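Local coordinates for putative cytoplasmic protein (Enterobacter cloacae, PDB 4HFL) that is a type VI secretion effector of the Tae4 amidase family, which probably cleaves peptidoglycan peptides of rival bacteria and is inhibited by the immunity protein Tai4, at residues A23-N26 with R27-V31; K96-I99 with A100-P103. All blocks are in the same frame, centred on the assembly; numbering follows the deposited sequence.

Contact 1: residues A23-N26 with R27-V31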
loop_
_atom_site.group_PDB
_atom_site.type_symbol
_atom_site.label_atom_id
_atom_site.label_comp_id
_atom_site.label_asym_id
_atom_site.label_seq_id
_atom_site.Cartn_x
_atom_site.Cartn_y
_atom_site.Cartn_z
ATOM N N ALA A 23 -4.000 2.051 14.309
ATOM C CA ALA A 23 -3.801 0.628 14.049
ATOM C C ALA A 23 -3.071 0.357 12.726
ATOM O O ALA A 23 -2.159 -0.486 12.655
ATOM C CB ALA A 23 -5.126 -0.088 14.083
ATOM N N ALA A 24 -3.488 1.057 11.677
ATOM C CA ALA A 24 -2.833 0.935 10.390
ATOM C C ALA A 24 -1.361 1.347 10.522
ATOM O O ALA A 24 -0.459 0.634 10.088
ATOM C CB ALA A 24 -3.569 1.795 9.358
ATOM N N TRP A 25 -1.116 2.481 11.172
ATOM C CA TRP A 25 0.249 2.975 11.345
ATOM C C TRP A 25 1.128 1.979 12.100
ATOM O O TRP A 25 2.314 1.785 11.761
ATOM C CB TRP A 25 0.237 4.329 12.068
ATOM C CG TRP A 25 1.585 4.986 12.052
ATOM C CD1 TRP A 25 2.573 4.877 12.999
ATOM C CD2 TRP A 25 2.108 5.846 11.023
ATOM N NE1 TRP A 25 3.673 5.621 12.618
ATOM C CE2 TRP A 25 3.408 6.224 11.413
ATOM C CE3 TRP A 25 1.598 6.331 9.813
ATOM C CZ2 TRP A 25 4.197 7.064 10.632
ATOM C CZ3 TRP A 25 2.381 7.162 9.052
ATOM C CH2 TRP A 25 3.662 7.521 9.462
ATOM N N ASN A 26 0.539 1.354 13.123
ATOM C CA ASN A 26 1.233 0.361 13.950
ATOM C C ASN A 26 1.593 -0.921 13.199
ATOM O O ASN A 26 2.749 -1.404 13.261
ATOM C CB ASN A 26 0.396 0.027 15.196
ATOM C CG ASN A 26 0.296 1.192 16.168
ATOM O OD1 ASN A 26 1.056 2.159 16.078
ATOM N ND2 ASN A 26 -0.636 1.093 17.121
ATOM N N ARG A 27 0.617 -1.482 12.478
ATOM C CA ARG A 27 0.926 -2.662 11.655
ATOM C C ARG A 27 1.991 -2.342 10.575
ATOM O O ARG A 27 2.963 -3.117 10.337
ATOM C CB ARG A 27 -0.352 -3.256 11.028
ATOM C CG ARG A 27 -1.490 -3.584 12.019
ATOM C CD ARG A 27 -1.219 -4.842 12.904
ATOM N NE ARG A 27 -0.262 -4.558 13.974
ATOM C CZ ARG A 27 -0.548 -3.858 15.066
ATOM N NH1 ARG A 27 -1.772 -3.368 15.243
ATOM N NH2 ARG A 27 0.397 -3.639 15.979
ATOM N N PHE A 28 1.824 -1.187 9.932
ATOM C CA PHE A 28 2.796 -0.781 8.916
ATOM C C PHE A 28 4.195 -0.699 9.524
ATOM O O PHE A 28 5.167 -1.202 8.944
ATOM C CB PHE A 28 2.432 0.549 8.257
ATOM C CG PHE A 28 3.195 0.814 6.966
ATOM C CD1 PHE A 28 2.567 0.703 5.736
ATOM C CD2 PHE A 28 4.546 1.161 6.993
ATOM C CE1 PHE A 28 3.266 0.945 4.542
ATOM C CE2 PHE A 28 5.250 1.404 5.810
ATOM C CZ PHE A 28 4.608 1.302 4.592
ATOM N N LYS A 29 4.297 -0.061 10.686
ATOM C CA LYS A 29 5.569 0.006 11.389
ATOM C C LYS A 29 6.123 -1.393 11.524
ATOM O O LYS A 29 7.310 -1.611 11.255
ATOM C CB LYS A 29 5.423 0.660 12.773
ATOM C CG LYS A 29 5.548 2.189 12.758
ATOM C CD LYS A 29 5.912 2.741 14.143
ATOM C CE LYS A 29 6.575 4.115 14.036
ATOM N NZ LYS A 29 6.913 4.699 15.372
ATOM N N GLU A 30 5.264 -2.346 11.901
ATOM C CA GLU A 30 5.726 -3.740 11.990
ATOM C C GLU A 30 6.339 -4.257 10.686
ATOM O O GLU A 30 7.297 -5.039 10.722
ATOM C CB GLU A 30 4.609 -4.679 12.452
ATOM C CG GLU A 30 4.216 -4.518 13.920
ATOM C CD GLU A 30 2.873 -5.149 14.228
ATOM O OE1 GLU A 30 2.228 -5.688 13.303
ATOM O OE2 GLU A 30 2.456 -5.108 15.400
ATOM N N VAL A 31 5.809 -3.848 9.533
ATOM C CA VAL A 31 6.503 -4.287 8.289
ATOM C C VAL A 31 7.354 -3.259 7.498
ATOM O O VAL A 31 7.617 -3.459 6.307
ATOM C CB VAL A 31 5.553 -5.024 7.305
ATOM C CG1 VAL A 31 5.153 -6.363 7.864
ATOM C CG2 VAL A 31 4.320 -4.175 7.020
#

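Contact 2: residues K96-I99 with A100-P103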
loop_
_atom_site.group_PDB
_atom_site.type_symbol
_atom_site.label_atom_id
_atom_site.label_comp_id
_atom_site.label_asym_id
_atom_site.label_seq_id
_atom_site.Cartn_x
_atom_site.Cartn_y
_atom_site.Cartn_z
ATOM N N LYS A 96 -0.494 -2.569 -8.697
ATOM C CA LYS A 96 -1.695 -2.189 -9.452
ATOM C C LYS A 96 -2.942 -2.852 -8.857
ATOM O O LYS A 96 -4.038 -2.270 -8.852
ATOM C CB LYS A 96 -1.527 -2.566 -10.929
ATOM C CG LYS A 96 -2.490 -3.626 -11.426
ATOM C CD LYS A 96 -1.797 -4.625 -12.350
ATOM C CE LYS A 96 -2.755 -5.749 -12.736
ATOM N NZ LYS A 96 -2.065 -6.888 -13.399
ATOM N N ASP A 97 -2.760 -4.062 -8.333
ATOM C CA ASP A 97 -3.853 -4.807 -7.716
ATOM C C ASP A 97 -4.272 -4.180 -6.388
ATOM O O ASP A 97 -5.461 -4.100 -6.079
ATOM C CB ASP A 97 -3.446 -6.262 -7.481
ATOM C CG ASP A 97 -3.277 -7.049 -8.774
ATOM O OD1 ASP A 97 -3.775 -6.606 -9.831
ATOM O OD2 ASP A 97 -2.659 -8.130 -8.722
ATOM N N MET A 98 -3.296 -3.749 -5.593
ATOM C CA MET A 98 -3.605 -3.103 -4.318
ATOM C C MET A 98 -4.327 -1.779 -4.595
ATOM O O MET A 98 -5.345 -1.444 -3.956
ATOM C CB MET A 98 -2.314 -2.868 -3.530
ATOM C CG MET A 98 -2.492 -2.131 -2.207
ATOM S SD MET A 98 -3.736 -2.874 -1.117
ATOM C CE MET A 98 -3.042 -4.515 -0.843
ATOM N N ILE A 99 -3.797 -1.055 -5.579
ATOM C CA ILE A 99 -4.353 0.223 -6.007
ATOM C C ILE A 99 -5.808 0.068 -6.454
ATOM O O ILE A 99 -6.664 0.866 -6.070
ATOM C CB ILE A 99 -3.471 0.871 -7.115
ATOM C CG1 ILE A 99 -2.156 1.394 -6.504
ATOM C CG2 ILE A 99 -4.202 1.991 -7.796
ATOM C CD1 ILE A 99 -1.162 2.002 -7.521
ATOM N N ALA A 100 -6.095 -0.963 -7.249
ATOM C CA ALA A 100 -7.479 -1.246 -7.660
ATOM C C ALA A 100 -8.356 -1.703 -6.490
ATOM O O ALA A 100 -9.536 -1.367 -6.407
ATOM C CB ALA A 100 -7.492 -2.278 -8.773
ATOM N N PHE A 101 -7.765 -2.461 -5.572
ATOM C CA PHE A 101 -8.497 -3.037 -4.461
ATOM C C PHE A 101 -9.012 -1.986 -3.490
ATOM O O PHE A 101 -10.144 -2.082 -3.015
ATOM C CB PHE A 101 -7.608 -4.021 -3.715
ATOM C CG PHE A 101 -8.268 -4.656 -2.522
ATOM C CD1 PHE A 101 -9.490 -5.305 -2.650
ATOM C CD2 PHE A 101 -7.654 -4.624 -1.277
ATOM C CE1 PHE A 101 -10.100 -5.905 -1.544
ATOM C CE2 PHE A 101 -8.253 -5.228 -0.163
ATOM C CZ PHE A 101 -9.473 -5.865 -0.298
ATOM N N LEU A 102 -8.179 -0.998 -3.182
ATOM C CA LEU A 102 -8.529 -0.035 -2.134
ATOM C C LEU A 102 -9.914 0.650 -2.246
ATOM O O LEU A 102 -10.663 0.682 -1.263
ATOM C CB LEU A 102 -7.391 0.980 -1.948
ATOM C CG LEU A 102 -6.221 0.323 -1.213
ATOM C CD1 LEU A 102 -4.947 1.149 -1.328
ATOM C CD2 LEU A 102 -6.605 0.120 0.258
ATOM N N PRO A 103 -10.269 1.201 -3.424
ATOM C CA PRO A 103 -11.592 1.843 -3.448
ATOM C C PRO A 103 -12.765 0.858 -3.275
ATOM O O PRO A 103 -13.837 1.252 -2.807
ATOM C CB PRO A 103 -11.637 2.513 -4.830
ATOM C CG PRO A 103 -10.628 1.781 -5.655
ATOM C CD PRO A 103 -9.534 1.407 -4.687
#

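Contact 1: residues A23-N26 with R27-V31
W25 and K29 meet one turn apart on helix 21-30. The apolar part of the lysine does the touching: K29 CE lies 3.6 Å from W25 NE1, with K29 CG and CD by the pyrrole part of the indole. The approach is oblique, and the lysine chain runs extended past the ring.

Within residues 27-31, R27 forms a salt bridge with E30, three residues on, side-on with two nitrogens. R27 NE donates to E30 OE1 at 2.8 Å, and R27 NH2 to E30 OE2 at 2.6 Å. Both oxygens lie close to the guanidinium plane but are met from above the carboxylate plane. What crosses to residues 23-26 is N26 CB, over one guanidinium face and 3.7 Å from R27 NH2. Bends at chi2 (-73°) and chi3 (76°) fold the group back there.

Four i to i+4 backbone hydrogen bonds, the alpha-helical pattern, join the N-H groups of R27-E30 to the carbonyls of A23-N26.

F28 turns to M63 and V66 of helix 59-69 and to L144 of strand 138-145. Y65 OH also bonds E30 OE1. With two nitrogens and a hydroxyl to hold it, the E30 carboxylate is fixed in rotation and probably favoured as an anion.

Contact 2: residues K96-I99 with A100-P103
The two segments form one continuous run of helix 95-106. M98 and F101 have their CA atoms 4.9 Å apart. Three i to i+4 bonds join the turns: A100 N to K96 O, F101 N to D97 O, and L102 N to M98 O. The F101 bond is the most bent of the three, with an N-H...O angle of 142°. The next place belongs to P103, which has no N-H to give. Its CD lies 3.2 Å from I99 O, where an amide donor would otherwise sit, and the helix kinks there.

Among the side chains, M98 makes the apolar contacts across the two turns. Its CG stands anti to the backbone N (chi1 177°), and the chain then bends at both following torsions. This carries the sulfur forward along the helix, toward L102. M98 SD lies 4.1 Å from L102 CG, and the two side chains cross at a slant. The same sulfur lies at the edge of the F101 ring, near its plane, 4.3 Å from F101 CD2. L102 CG also packs on the backbone, 3.4 Å from M98 O. On another side of the helix, A100 CB rests 3.5 Å from K96 O.

The polar end of D97 is engaged outside the two segments: D97 OD2 accepts a hydrogen bond from A81 N.

The helix is packed between other elements of the fold. M98 and F101 face L67 of helix 59-69 and M92 of strand 90-92, and Y80 meets the F101 ring edge-to-face. I99 and L102 rest on I129 of strand 126-133, so the helix joins the helical part of the fold to its four-stranded antiparallel sheet.

From the N terminus, contact 1 comes first, on helix 21-30. Contact 2 follows on helix 95-106. Each joins successive turns of one helix, so neither closes a loop. They stand in series, without nesting or crossing. Their centres are about 19 Å apart, on opposite sides of the chain's centre. Their nearest atoms are about 9 Å apart and do not touch. Helix 59-69 links them: M63 meets F28 of contact 1 and M98 of contact 2. Both helices also reach the four-stranded sheet, at strand 138-145 from residues 23-31 and at strand 126-133 from residues 96-103. Helices and sheet are thus tied together at two places.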